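Local atomic coordinates of extracellular solute-binding protein, family 1 (Bifidobacterium longum subsp. infantis ATCC 15697, PDB entry 3QUF), a protein that probably binds a solute, perhaps a sugar, outside the cell and delivers it to an ABC-type importer in the membrane. Residues A[161-166]-A[235-240]; A[178-183]-A[227-232]; A[192-197]-A[368-373]; A[248-253]-A[257-262]. All blocks are in the same frame, centred on the assembly; numbering follows the deposited sequence.

Contact 1: A[161-166]-A[235-240]; sequences DEFIEM and AGVIPQ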
loop_
_atom_site.group_PDB
_atom_site.type_symbol
_atom_site.label_atom_id
_atom_site.label_comp_id
_atom_site.label_asym_id
_atom_site.label_seq_id
_atom_site.Cartn_x
_atom_site.Cartn_y
_atom_site.Cartn_z
ATOM N N ASP A 161 -18.839 1.784 -14.112
ATOM C CA ASP A 161 -19.816 1.442 -15.142
ATOM C C ASP A 161 -19.245 1.796 -16.528
ATOM O O ASP A 161 -19.373 1.020 -17.480
ATOM C CB ASP A 161 -21.154 2.157 -14.874
ATOM C CG ASP A 161 -21.784 1.742 -13.551
ATOM O OD1 ASP A 161 -21.188 0.917 -12.832
ATOM O OD2 ASP A 161 -22.886 2.235 -13.224
ATOM N N GLU A 162 -18.585 2.947 -16.636
ATOM C CA GLU A 162 -17.934 3.348 -17.900
ATOM C C GLU A 162 -16.759 2.422 -18.260
ATOM O O GLU A 162 -16.475 2.131 -19.438
ATOM C CB GLU A 162 -17.460 4.811 -17.815
ATOM C CG GLU A 162 -18.582 5.848 -17.675
ATOM C CD GLU A 162 -18.135 7.184 -17.033
ATOM O OE1 GLU A 162 -17.027 7.269 -16.469
ATOM O OE2 GLU A 162 -18.904 8.174 -17.114
ATOM N N PHE A 163 -16.050 1.966 -17.241
ATOM C CA PHE A 163 -14.988 0.989 -17.439
ATOM C C PHE A 163 -15.514 -0.332 -17.999
ATOM O O PHE A 163 -14.870 -0.955 -18.864
ATOM C CB PHE A 163 -14.259 0.760 -16.106
ATOM C CG PHE A 163 -13.227 -0.343 -16.128
ATOM C CD1 PHE A 163 -11.998 -0.147 -16.717
ATOM C CD2 PHE A 163 -13.459 -1.538 -15.467
ATOM C CE1 PHE A 163 -11.027 -1.161 -16.698
ATOM C CE2 PHE A 163 -12.502 -2.534 -15.436
ATOM C CZ PHE A 163 -11.285 -2.333 -16.063
ATOM N N ILE A 164 -16.671 -0.771 -17.515
ATOM C CA ILE A 164 -17.272 -2.008 -18.006
ATOM C C ILE A 164 -17.663 -1.795 -19.479
ATOM O O ILE A 164 -17.377 -2.648 -20.338
ATOM C CB ILE A 164 -18.482 -2.450 -17.159
ATOM C CG1 ILE A 164 -18.014 -2.946 -15.783
ATOM C CG2 ILE A 164 -19.265 -3.572 -17.857
ATOM C CD1 ILE A 164 -19.142 -3.219 -14.784
ATOM N N GLU A 165 -18.281 -0.657 -19.772
ATOM C CA GLU A 165 -18.699 -0.355 -21.155
ATOM C C GLU A 165 -17.476 -0.280 -22.085
ATOM O O GLU A 165 -17.518 -0.808 -23.194
ATOM C CB GLU A 165 -19.482 0.951 -21.223
ATOM C CG GLU A 165 -20.890 0.881 -20.624
ATOM C CD GLU A 165 -21.798 -0.211 -21.244
ATOM O OE1 GLU A 165 -21.958 -0.238 -22.489
ATOM O OE2 GLU A 165 -22.353 -1.040 -20.476
HETATM N N MSE A 166 -16.383 0.326 -21.615
HETATM C CA MSE A 166 -15.148 0.399 -22.402
HETATM C C MSE A 166 -14.570 -0.988 -22.650
HETATM O O MSE A 166 -14.125 -1.283 -23.766
HETATM C CB MSE A 166 -14.106 1.259 -21.691
HETATM C CG MSE A 166 -12.824 1.514 -22.483
HETATM SE SE MSE A 166 -11.357 2.049 -21.336
HETATM C CE MSE A 166 -11.332 0.485 -20.150
ATOM N N ALA A 235 -19.684 -9.346 -17.342
ATOM C CA ALA A 235 -19.594 -8.646 -18.612
ATOM C C ALA A 235 -18.429 -9.113 -19.499
ATOM O O ALA A 235 -18.329 -8.672 -20.644
ATOM C CB ALA A 235 -19.518 -7.147 -18.385
ATOM N N GLY A 236 -17.555 -9.980 -18.981
ATOM C CA GLY A 236 -16.392 -10.437 -19.718
ATOM C C GLY A 236 -15.172 -9.516 -19.596
ATOM O O GLY A 236 -14.116 -9.824 -20.145
ATOM N N VAL A 237 -15.299 -8.430 -18.833
ATOM C CA VAL A 237 -14.215 -7.421 -18.711
ATOM C C VAL A 237 -13.122 -7.873 -17.729
ATOM O O VAL A 237 -11.942 -7.663 -17.991
ATOM C CB VAL A 237 -14.791 -6.019 -18.373
ATOM C CG1 VAL A 237 -13.676 -4.947 -18.160
ATOM C CG2 VAL A 237 -15.751 -5.577 -19.493
ATOM N N ILE A 238 -13.502 -8.532 -16.634
ATOM C CA ILE A 238 -12.563 -9.311 -15.827
ATOM C C ILE A 238 -12.751 -10.798 -16.214
ATOM O O ILE A 238 -13.657 -11.463 -15.691
ATOM C CB ILE A 238 -12.782 -9.145 -14.329
ATOM C CG1 ILE A 238 -12.701 -7.661 -13.932
ATOM C CG2 ILE A 238 -11.725 -9.916 -13.586
ATOM C CD1 ILE A 238 -13.047 -7.375 -12.450
ATOM N N PRO A 239 -11.899 -11.310 -17.111
ATOM C CA PRO A 239 -12.227 -12.586 -17.798
ATOM C C PRO A 239 -11.753 -13.825 -17.030
ATOM O O PRO A 239 -10.822 -13.729 -16.235
ATOM C CB PRO A 239 -11.513 -12.417 -19.136
ATOM C CG PRO A 239 -10.234 -11.683 -18.766
ATOM C CD PRO A 239 -10.663 -10.705 -17.657
ATOM N N GLN A 240 -12.377 -15.000 -17.248
ATOM C CA GLN A 240 -11.963 -16.193 -16.481
ATOM C C GLN A 240 -10.526 -16.572 -16.845
ATOM O O GLN A 240 -9.828 -17.161 -16.040
ATOM C CB GLN A 240 -12.899 -17.417 -16.664
ATOM C CG GLN A 240 -14.308 -17.235 -16.055
ATOM C CD GLN A 240 -15.265 -16.707 -17.101
ATOM O OE1 GLN A 240 -14.854 -15.954 -17.987
ATOM N NE2 GLN A 240 -16.539 -17.149 -17.047
#
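The F163 ring meets V237 through its CE2 corner, 3.8 Å from V237 CG1, with CZ a little farther off. The methyl approaches obliquely. Elsewhere the ring meets the rings of W160 and F141. F163 CG stands anti to the backbone N (chi1 174°), and this brings the far end of the ring closer to V237 than its root. The other methyl, V237 CG2, rests 3.5 Å from the backbone oxygen I164 O. I164 CG2 packs against A235 CB at 3.6 Å. No hydrogen bond crosses, so the buried contact is held by apolar groups. With V237 cut back to an alanine, a gap is likely to open beside F163 CE2, and I164 O would probably lose its contact with CG2. G236 takes a positive phi (86°) and ends helix 223-234. The contact thus packs helix 160-172 against a helix C-terminus closed by a Schellman motif, within the solute-binding protein fold.

Contact 2: A[178-183]-A[227-232]; sequences FLEDFN and KRWEAA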
loop_
_atom_site.group_PDB
_atom_site.type_symbol
_atom_site.label_atom_id
_atom_site.label_comp_id
_atom_site.label_asym_id
_atom_site.label_seq_id
_atom_site.Cartn_x
_atom_site.Cartn_y
_atom_site.Cartn_z
ATOM N N PHE A 178 -8.774 -6.219 -20.114
ATOM C CA PHE A 178 -8.172 -6.165 -18.791
ATOM C C PHE A 178 -7.800 -7.559 -18.311
ATOM O O PHE A 178 -8.547 -8.538 -18.503
ATOM C CB PHE A 178 -9.175 -5.522 -17.825
ATOM C CG PHE A 178 -8.698 -5.459 -16.409
ATOM C CD1 PHE A 178 -7.487 -4.846 -16.106
ATOM C CD2 PHE A 178 -9.455 -5.986 -15.366
ATOM C CE1 PHE A 178 -7.041 -4.774 -14.785
ATOM C CE2 PHE A 178 -9.028 -5.915 -14.057
ATOM C CZ PHE A 178 -7.812 -5.306 -13.760
ATOM N N LEU A 179 -6.612 -7.648 -17.721
ATOM C CA LEU A 179 -6.199 -8.826 -17.020
ATOM C C LEU A 179 -5.616 -8.381 -15.702
ATOM O O LEU A 179 -5.059 -7.267 -15.593
ATOM C CB LEU A 179 -5.133 -9.584 -17.799
ATOM C CG LEU A 179 -5.503 -10.213 -19.110
ATOM C CD1 LEU A 179 -4.216 -10.823 -19.670
ATOM C CD2 LEU A 179 -6.603 -11.270 -18.946
ATOM N N GLU A 180 -5.718 -9.247 -14.705
ATOM C CA GLU A 180 -5.166 -8.943 -13.394
ATOM C C GLU A 180 -4.606 -10.161 -12.691
ATOM O O GLU A 180 -5.079 -11.261 -12.896
ATOM C CB GLU A 180 -6.240 -8.317 -12.552
ATOM C CG GLU A 180 -5.739 -7.670 -11.286
ATOM C CD GLU A 180 -6.776 -6.721 -10.669
ATOM O OE1 GLU A 180 -7.989 -6.936 -10.870
ATOM O OE2 GLU A 180 -6.354 -5.793 -9.992
ATOM N N ASP A 181 -3.559 -9.937 -11.925
ATOM C CA ASP A 181 -2.967 -10.967 -11.077
ATOM C C ASP A 181 -3.854 -11.134 -9.814
ATOM O O ASP A 181 -3.863 -10.264 -8.989
ATOM C CB ASP A 181 -1.550 -10.538 -10.696
ATOM C CG ASP A 181 -0.863 -11.499 -9.738
ATOM O OD1 ASP A 181 -1.136 -12.736 -9.792
ATOM O OD2 ASP A 181 -0.036 -11.007 -8.928
ATOM N N PHE A 182 -4.644 -12.211 -9.756
ATOM C CA PHE A 182 -5.470 -12.561 -8.572
ATOM C C PHE A 182 -4.796 -13.571 -7.597
ATOM O O PHE A 182 -5.442 -14.012 -6.644
ATOM C CB PHE A 182 -6.796 -13.182 -9.010
ATOM C CG PHE A 182 -7.561 -12.360 -9.976
ATOM C CD1 PHE A 182 -7.747 -11.003 -9.746
ATOM C CD2 PHE A 182 -8.129 -12.931 -11.089
ATOM C CE1 PHE A 182 -8.471 -10.225 -10.643
ATOM C CE2 PHE A 182 -8.852 -12.164 -11.997
ATOM C CZ PHE A 182 -9.023 -10.814 -11.774
ATOM N N ASN A 183 -3.525 -13.910 -7.826
ATOM C CA ASN A 183 -2.890 -15.090 -7.192
ATOM C C ASN A 183 -2.216 -14.835 -5.886
ATOM O O ASN A 183 -2.218 -15.696 -5.016
ATOM C CB ASN A 183 -1.790 -15.665 -8.111
ATOM C CG ASN A 183 -2.345 -16.345 -9.301
ATOM O OD1 ASN A 183 -3.565 -16.511 -9.419
ATOM N ND2 ASN A 183 -1.466 -16.764 -10.205
ATOM N N LYS A 227 -20.347 -6.793 -5.701
ATOM C CA LYS A 227 -21.420 -6.827 -6.712
ATOM C C LYS A 227 -20.997 -6.088 -7.973
ATOM O O LYS A 227 -21.257 -6.547 -9.095
ATOM C CB LYS A 227 -22.729 -6.224 -6.193
ATOM C CG LYS A 227 -23.509 -7.069 -5.203
ATOM C CD LYS A 227 -24.975 -6.545 -5.074
ATOM C CE LYS A 227 -25.770 -7.181 -3.907
ATOM N NZ LYS A 227 -25.647 -8.659 -3.797
ATOM N N ARG A 228 -20.386 -4.918 -7.801
ATOM C CA ARG A 228 -19.960 -4.129 -8.939
ATOM C C ARG A 228 -18.743 -4.761 -9.598
ATOM O O ARG A 228 -18.630 -4.804 -10.830
ATOM C CB ARG A 228 -19.700 -2.686 -8.531
ATOM C CG ARG A 228 -20.937 -1.984 -7.978
ATOM C CD ARG A 228 -22.132 -2.050 -8.976
ATOM N NE ARG A 228 -21.750 -1.535 -10.295
ATOM C CZ ARG A 228 -22.155 -2.017 -11.477
ATOM N NH1 ARG A 228 -22.945 -3.062 -11.551
ATOM N NH2 ARG A 228 -21.730 -1.454 -12.610
ATOM N N TRP A 229 -17.857 -5.308 -8.784
ATOM C CA TRP A 229 -16.698 -6.037 -9.316
ATOM C C TRP A 229 -17.165 -7.303 -10.063
ATOM O O TRP A 229 -16.678 -7.566 -11.161
ATOM C CB TRP A 229 -15.706 -6.369 -8.172
ATOM C CG TRP A 229 -14.298 -6.612 -8.595
ATOM C CD1 TRP A 229 -13.423 -5.709 -9.053
ATOM C CD2 TRP A 229 -13.610 -7.869 -8.583
ATOM N NE1 TRP A 229 -12.207 -6.306 -9.320
ATOM C CE2 TRP A 229 -12.294 -7.629 -9.022
ATOM C CE3 TRP A 229 -13.965 -9.161 -8.206
ATOM C CZ2 TRP A 229 -11.348 -8.630 -9.145
ATOM C CZ3 TRP A 229 -13.014 -10.154 -8.303
ATOM C CH2 TRP A 229 -11.721 -9.883 -8.785
ATOM N N GLU A 230 -18.119 -8.051 -9.503
ATOM C CA GLU A 230 -18.691 -9.250 -10.151
ATOM C C GLU A 230 -19.315 -8.855 -11.511
ATOM O O GLU A 230 -19.202 -9.589 -12.504
ATOM C CB GLU A 230 -19.732 -9.926 -9.234
ATOM C CG GLU A 230 -20.394 -11.194 -9.811
ATOM C CD GLU A 230 -21.526 -11.756 -8.934
ATOM O OE1 GLU A 230 -21.933 -11.095 -7.952
ATOM O OE2 GLU A 230 -22.031 -12.859 -9.235
ATOM N N ALA A 231 -19.964 -7.692 -11.557
ATOM C CA ALA A 231 -20.618 -7.230 -12.792
ATOM C C ALA A 231 -19.613 -7.074 -13.935
ATOM O O ALA A 231 -19.940 -7.369 -15.089
ATOM C CB ALA A 231 -21.372 -5.905 -12.561
ATOM N N ALA A 232 -18.392 -6.614 -13.626
ATOM C CA ALA A 232 -17.342 -6.535 -14.637
ATOM C C ALA A 232 -16.925 -7.929 -15.085
ATOM O O ALA A 232 -16.627 -8.119 -16.242
ATOM C CB ALA A 232 -16.113 -5.735 -14.141
#
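F182 and W229 form an offset edge-to-face aromatic pair in the solute-binding protein fold, where the loop after strand 176-178 meets helix 223-234. All three touching residues are buried. The edge of W229 points toward the face of F182. The F182 ring and the six-membered ring of W229 have centroids 5.6 Å apart and planes 79° apart. W229 leads with CZ2 and CH2. W229 CZ2 lies 3.6 Å from F182 CE1, while W229 CH2 is 3.8 Å from the same atom. W229 CG is anti to the backbone N (chi1 -157°), and the indole reaches from the helix toward the loop. One face of the F182 ring also carries the carbonyl oxygen E180 O, 3.8 Å above the plane and over its centre. I238 and V391 touch both aromatic side chains. A serine in place of F182 would probably open a gap at the CZ2-CH2 edge of W229 and leave the indole less firmly placed. The polar ends share a partner outside the two segments: S189 OG bonds to both E180 OE1 and W229 NE1. The E180 and W229 side chains cross obliquely; E180 OE1 lies 4.1 Å from W229 CZ2, at the indole edge near its plane.

Contact 3: A[192-197]-A[368-373]; sequences GLLASY and YWVNWP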
loop_
_atom_site.group_PDB
_atom_site.type_symbol
_atom_site.label_atom_id
_atom_site.label_comp_id
_atom_site.label_asym_id
_atom_site.label_seq_id
_atom_site.Cartn_x
_atom_site.Cartn_y
_atom_site.Cartn_z
ATOM N N GLY A 192 -9.168 -0.641 -5.338
ATOM C CA GLY A 192 -9.447 0.717 -5.827
ATOM C C GLY A 192 -10.922 1.054 -5.805
ATOM O O GLY A 192 -11.328 2.177 -5.468
ATOM N N LEU A 193 -11.752 0.070 -6.140
ATOM C CA LEU A 193 -13.186 0.250 -6.141
ATOM C C LEU A 193 -13.731 0.358 -4.727
ATOM O O LEU A 193 -14.568 1.201 -4.442
ATOM C CB LEU A 193 -13.823 -0.899 -6.926
ATOM C CG LEU A 193 -15.297 -0.735 -7.284
ATOM C CD1 LEU A 193 -15.496 0.482 -8.195
ATOM C CD2 LEU A 193 -15.823 -2.033 -7.945
ATOM N N LEU A 194 -13.213 -0.477 -3.834
ATOM C CA LEU A 194 -13.506 -0.423 -2.416
ATOM C C LEU A 194 -13.131 0.937 -1.827
ATOM O O LEU A 194 -13.940 1.534 -1.059
ATOM C CB LEU A 194 -12.770 -1.553 -1.686
ATOM C CG LEU A 194 -12.985 -1.603 -0.190
ATOM C CD1 LEU A 194 -14.433 -1.964 0.179
ATOM C CD2 LEU A 194 -11.945 -2.584 0.496
ATOM N N ALA A 195 -11.954 1.439 -2.209
ATOM C CA ALA A 195 -11.436 2.692 -1.683
ATOM C C ALA A 195 -12.419 3.807 -2.064
ATOM O O ALA A 195 -12.761 4.649 -1.247
ATOM C CB ALA A 195 -10.046 2.983 -2.220
ATOM N N SER A 196 -12.901 3.757 -3.294
ATOM C CA SER A 196 -13.881 4.745 -3.767
ATOM C C SER A 196 -15.193 4.624 -3.045
ATOM O O SER A 196 -15.798 5.635 -2.666
ATOM C CB SER A 196 -14.072 4.580 -5.253
ATOM O OG SER A 196 -15.096 5.426 -5.790
ATOM N N TYR A 197 -15.690 3.401 -2.888
ATOM C CA TYR A 197 -16.907 3.157 -2.114
ATOM C C TYR A 197 -16.899 3.867 -0.788
ATOM O O TYR A 197 -17.890 4.482 -0.414
ATOM C CB TYR A 197 -17.144 1.638 -1.915
ATOM C CG TYR A 197 -18.194 1.266 -0.907
ATOM C CD1 TYR A 197 -19.532 1.180 -1.270
ATOM C CD2 TYR A 197 -17.846 0.964 0.397
ATOM C CE1 TYR A 197 -20.486 0.832 -0.363
ATOM C CE2 TYR A 197 -18.825 0.588 1.326
ATOM C CZ TYR A 197 -20.141 0.534 0.918
ATOM O OH TYR A 197 -21.107 0.180 1.838
ATOM N N TYR A 368 -5.104 3.844 -0.953
ATOM C CA TYR A 368 -5.523 2.890 0.052
ATOM C C TYR A 368 -5.072 1.486 -0.329
ATOM O O TYR A 368 -4.916 1.189 -1.497
ATOM C CB TYR A 368 -7.056 2.919 0.228
ATOM C CG TYR A 368 -7.560 2.013 1.313
ATOM C CD1 TYR A 368 -7.188 2.226 2.630
ATOM C CD2 TYR A 368 -8.358 0.883 1.026
ATOM C CE1 TYR A 368 -7.621 1.412 3.657
ATOM C CE2 TYR A 368 -8.845 0.110 2.024
ATOM C CZ TYR A 368 -8.441 0.354 3.361
ATOM O OH TYR A 368 -8.855 -0.434 4.394
ATOM N N TRP A 369 -4.898 0.657 0.687
ATOM C CA TRP A 369 -4.700 -0.770 0.555
ATOM C C TRP A 369 -5.335 -1.421 1.792
ATOM O O TRP A 369 -5.359 -0.816 2.861
ATOM C CB TRP A 369 -3.194 -1.097 0.463
ATOM C CG TRP A 369 -2.957 -2.502 -0.015
ATOM C CD1 TRP A 369 -2.451 -3.552 0.710
ATOM C CD2 TRP A 369 -3.208 -3.006 -1.331
ATOM N NE1 TRP A 369 -2.388 -4.684 -0.076
ATOM C CE2 TRP A 369 -2.863 -4.372 -1.329
ATOM C CE3 TRP A 369 -3.733 -2.441 -2.504
ATOM C CZ2 TRP A 369 -2.998 -5.168 -2.458
ATOM C CZ3 TRP A 369 -3.862 -3.227 -3.604
ATOM C CH2 TRP A 369 -3.501 -4.588 -3.576
ATOM N N VAL A 370 -5.874 -2.628 1.646
ATOM C CA VAL A 370 -6.456 -3.332 2.799
ATOM C C VAL A 370 -5.318 -3.932 3.648
ATOM O O VAL A 370 -4.725 -4.962 3.279
ATOM C CB VAL A 370 -7.451 -4.408 2.402
ATOM C CG1 VAL A 370 -8.054 -5.070 3.665
ATOM C CG2 VAL A 370 -8.665 -3.790 1.581
ATOM N N ASN A 371 -5.029 -3.294 4.765
ATOM C CA ASN A 371 -3.934 -3.696 5.662
ATOM C C ASN A 371 -4.573 -4.292 6.914
ATOM O O ASN A 371 -4.832 -3.606 7.923
ATOM C CB ASN A 371 -3.000 -2.502 5.956
ATOM C CG ASN A 371 -2.137 -2.124 4.775
ATOM O OD1 ASN A 371 -2.122 -0.958 4.313
ATOM N ND2 ASN A 371 -1.428 -3.079 4.281
ATOM N N TRP A 372 -4.897 -5.578 6.858
ATOM C CA TRP A 372 -5.686 -6.213 7.895
ATOM C C TRP A 372 -4.988 -6.081 9.263
ATOM O O TRP A 372 -3.795 -6.336 9.349
ATOM C CB TRP A 372 -5.831 -7.696 7.654
ATOM C CG TRP A 372 -6.031 -8.100 6.210
ATOM C CD1 TRP A 372 -5.063 -8.391 5.316
ATOM C CD2 TRP A 372 -7.275 -8.279 5.527
ATOM N NE1 TRP A 372 -5.614 -8.737 4.110
ATOM C CE2 TRP A 372 -6.975 -8.687 4.218
ATOM C CE3 TRP A 372 -8.611 -8.187 5.907
ATOM C CZ2 TRP A 372 -7.960 -8.995 3.290
ATOM C CZ3 TRP A 372 -9.583 -8.478 4.969
ATOM C CH2 TRP A 372 -9.253 -8.849 3.690
ATOM N N PRO A 373 -5.721 -5.700 10.311
ATOM C CA PRO A 373 -5.053 -5.591 11.618
ATOM C C PRO A 373 -4.868 -6.869 12.391
ATOM O O PRO A 373 -4.250 -6.865 13.466
ATOM C CB PRO A 373 -5.948 -4.612 12.391
ATOM C CG PRO A 373 -7.276 -4.780 11.789
ATOM C CD PRO A 373 -6.997 -4.974 10.318
#
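L194 and V370 make the tight part of this contact, with L194 CD2 3.7 Å from V370 CG2. The two side chains cross at about a right angle. L194 CG lies anti to the backbone N (chi1 180°), which extends the leucine from its helix toward the 368-373 segment. A second close point is A195 CB against Y368 CB, at 3.9 Å. There the small alanine lets the backbones come near, and the CA atoms of A195 and Y368 are 6.2 Å apart. The looser part is at the tyrosine ring. L194 CD2 stands at its edge, near the ring plane, 4.4 Å from Y368 CE2. The contact joins helix 188-199 to the end of strand 367-368, which pairs in parallel with strand 295-305 in the large mixed sheet of this solute-binding protein. The touching residues are all buried. Farther along, N371 and P373 are partly exposed, while W372 between them is buried. The polar end of Y368 looks elsewhere, with its OH hydrogen-bonded to D208. On the other branch of V370, CG1 sits 3.6 Å above the W372 ring, over its centre.

Contact 4: A[248-253]-A[257-262]; sequences DQVKQE and GNLGVM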
loop_
_atom_site.group_PDB
_atom_site.type_symbol
_atom_site.label_atom_id
_atom_site.label_comp_id
_atom_site.label_asym_id
_atom_site.label_seq_id
_atom_site.Cartn_x
_atom_site.Cartn_y
_atom_site.Cartn_z
ATOM N N ASP A 248 3.829 -11.103 -14.013
ATOM C CA ASP A 248 4.686 -11.082 -15.213
ATOM C C ASP A 248 3.938 -11.465 -16.504
ATOM O O ASP A 248 4.140 -10.854 -17.571
ATOM C CB ASP A 248 5.953 -11.935 -15.008
ATOM C CG ASP A 248 6.939 -11.313 -14.015
ATOM O OD1 ASP A 248 6.889 -10.078 -13.779
ATOM O OD2 ASP A 248 7.785 -12.054 -13.443
ATOM N N GLN A 249 3.028 -12.431 -16.427
ATOM C CA GLN A 249 2.235 -12.794 -17.608
ATOM C C GLN A 249 1.306 -11.654 -18.052
ATOM O O GLN A 249 1.155 -11.373 -19.244
ATOM C CB GLN A 249 1.420 -14.068 -17.358
ATOM C CG GLN A 249 2.264 -15.364 -17.396
ATOM C CD GLN A 249 1.463 -16.568 -16.940
ATOM O OE1 GLN A 249 0.809 -16.539 -15.890
ATOM N NE2 GLN A 249 1.523 -17.641 -17.727
ATOM N N VAL A 250 0.698 -10.976 -17.095
ATOM C CA VAL A 250 -0.117 -9.826 -17.418
ATOM C C VAL A 250 0.729 -8.756 -18.112
ATOM O O VAL A 250 0.329 -8.219 -19.151
ATOM C CB VAL A 250 -0.835 -9.283 -16.167
ATOM C CG1 VAL A 250 -1.513 -7.957 -16.436
ATOM C CG2 VAL A 250 -1.873 -10.310 -15.715
ATOM N N LYS A 251 1.897 -8.497 -17.559
ATOM C CA LYS A 251 2.781 -7.460 -18.084
ATOM C C LYS A 251 3.215 -7.792 -19.510
ATOM O O LYS A 251 3.253 -6.929 -20.376
ATOM C CB LYS A 251 3.990 -7.244 -17.187
ATOM C CG LYS A 251 4.947 -6.151 -17.722
ATOM C CD LYS A 251 5.855 -5.538 -16.677
ATOM C CE LYS A 251 6.989 -6.433 -16.291
ATOM N NZ LYS A 251 7.926 -5.710 -15.350
ATOM N N GLN A 252 3.511 -9.064 -19.743
ATOM C CA GLN A 252 3.867 -9.538 -21.076
ATOM C C GLN A 252 2.745 -9.299 -22.077
ATOM O O GLN A 252 3.010 -8.860 -23.180
ATOM C CB GLN A 252 4.253 -11.009 -21.000
ATOM C CG GLN A 252 5.687 -11.198 -20.560
ATOM C CD GLN A 252 6.673 -11.009 -21.733
ATOM O OE1 GLN A 252 6.279 -11.030 -22.897
ATOM N NE2 GLN A 252 7.947 -10.791 -21.414
ATOM N N GLU A 253 1.489 -9.555 -21.705
ATOM C CA GLU A 253 0.380 -9.251 -22.609
ATOM C C GLU A 253 0.269 -7.756 -22.924
ATOM O O GLU A 253 -0.078 -7.372 -24.035
ATOM C CB GLU A 253 -0.952 -9.759 -22.048
ATOM C CG GLU A 253 -1.098 -11.272 -22.061
ATOM C CD GLU A 253 -0.932 -11.833 -23.442
ATOM O OE1 GLU A 253 -1.790 -11.524 -24.299
ATOM O OE2 GLU A 253 0.073 -12.543 -23.680
ATOM N N GLY A 257 1.067 -5.589 -26.832
ATOM C CA GLY A 257 0.043 -4.836 -27.540
ATOM C C GLY A 257 -1.292 -5.524 -27.558
ATOM O O GLY A 257 -2.172 -5.151 -28.334
ATOM N N ASN A 258 -1.471 -6.518 -26.684
ATOM C CA ASN A 258 -2.681 -7.323 -26.685
ATOM C C ASN A 258 -3.684 -6.927 -25.615
ATOM O O ASN A 258 -4.786 -7.460 -25.613
ATOM C CB ASN A 258 -2.340 -8.801 -26.485
ATOM C CG ASN A 258 -1.604 -9.379 -27.639
ATOM O OD1 ASN A 258 -1.748 -8.913 -28.770
ATOM N ND2 ASN A 258 -0.799 -10.406 -27.372
ATOM N N LEU A 259 -3.314 -5.980 -24.755
ATOM C CA LEU A 259 -4.042 -5.712 -23.506
ATOM C C LEU A 259 -4.347 -4.228 -23.312
ATOM O O LEU A 259 -3.443 -3.397 -23.283
ATOM C CB LEU A 259 -3.218 -6.228 -22.323
ATOM C CG LEU A 259 -3.865 -6.133 -20.938
ATOM C CD1 LEU A 259 -5.203 -6.950 -20.970
ATOM C CD2 LEU A 259 -2.937 -6.605 -19.813
ATOM N N GLY A 260 -5.628 -3.907 -23.140
ATOM C CA GLY A 260 -6.039 -2.523 -22.937
ATOM C C GLY A 260 -5.522 -1.900 -21.651
ATOM O O GLY A 260 -5.055 -0.748 -21.644
ATOM N N VAL A 261 -5.613 -2.645 -20.557
ATOM C CA VAL A 261 -5.417 -2.072 -19.212
ATOM C C VAL A 261 -4.810 -3.108 -18.315
ATOM O O VAL A 261 -5.205 -4.302 -18.368
ATOM C CB VAL A 261 -6.767 -1.707 -18.590
ATOM C CG1 VAL A 261 -6.549 -1.084 -17.167
ATOM C CG2 VAL A 261 -7.572 -0.799 -19.508
HETATM N N MSE A 262 -3.862 -2.680 -17.485
HETATM C CA MSE A 262 -3.325 -3.509 -16.398
HETATM C C MSE A 262 -3.156 -2.661 -15.152
HETATM O O MSE A 262 -2.989 -1.447 -15.266
HETATM C CB MSE A 262 -1.957 -4.070 -16.826
HETATM C CG MSE A 262 -0.831 -3.061 -16.782
HETATM SE SE MSE A 262 0.930 -3.885 -17.155
HETATM C CE MSE A 262 1.185 -4.897 -15.626
#
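The backbone oxygen E253 O accepts a hydrogen bond from N258 N at 3.1 Å, with an N-H...O angle of 152°. This bond belongs to the end of helix 247-255, where G257 has a positive phi (85°) and closes a Schellman motif. The chain then runs back into strand 259-264 of the mixed sheet, making a tight helix-to-strand turn. The side chains add a weak second bond, from N258 ND2 to E253 OE1 at 3.4 Å. Away from this polar end the contact becomes apolar. V250 CG1 packs against L259 CD2 and against M262 CB, each at 3.9 Å. L259 CD2 also lies 3.7 Å from V250 O. M262 is selenomethionine, from labelling. Its CG lies between the backbone N and the carbonyl carbon (chi1 76°), and the chain bends at chi3, which carries CE to K251. The charged end of K251 turns elsewhere, to D268 and D271. Its root is covered instead: the terminal methyl M262 CE lies 3.9 Å from K251 CA and 4.0 Å from K251 CB.

In the fold
Contacts 1, 2 and 4 lie on the same side of the chain's centre, and contact 3 is closer to the middle. Contacts 1 and 2 are neighbours, with centres about 8 Å apart. Contact 2 uses helix 223-234 itself, and contact 1 the chain just after it. A probable hydrogen bond from V237 N to A232 O links them, and I238 packs on F182. Contact 4 comes next along the chain. Its strand 259-264 runs parallel to strand 176-178, and F178 and L179 of contact 2 touch V261 and L259. Contacts 1, 2 and 4 form one touching group. Contact 3 joins it only through contact 2, at L193, and brings in the late segment 368-373.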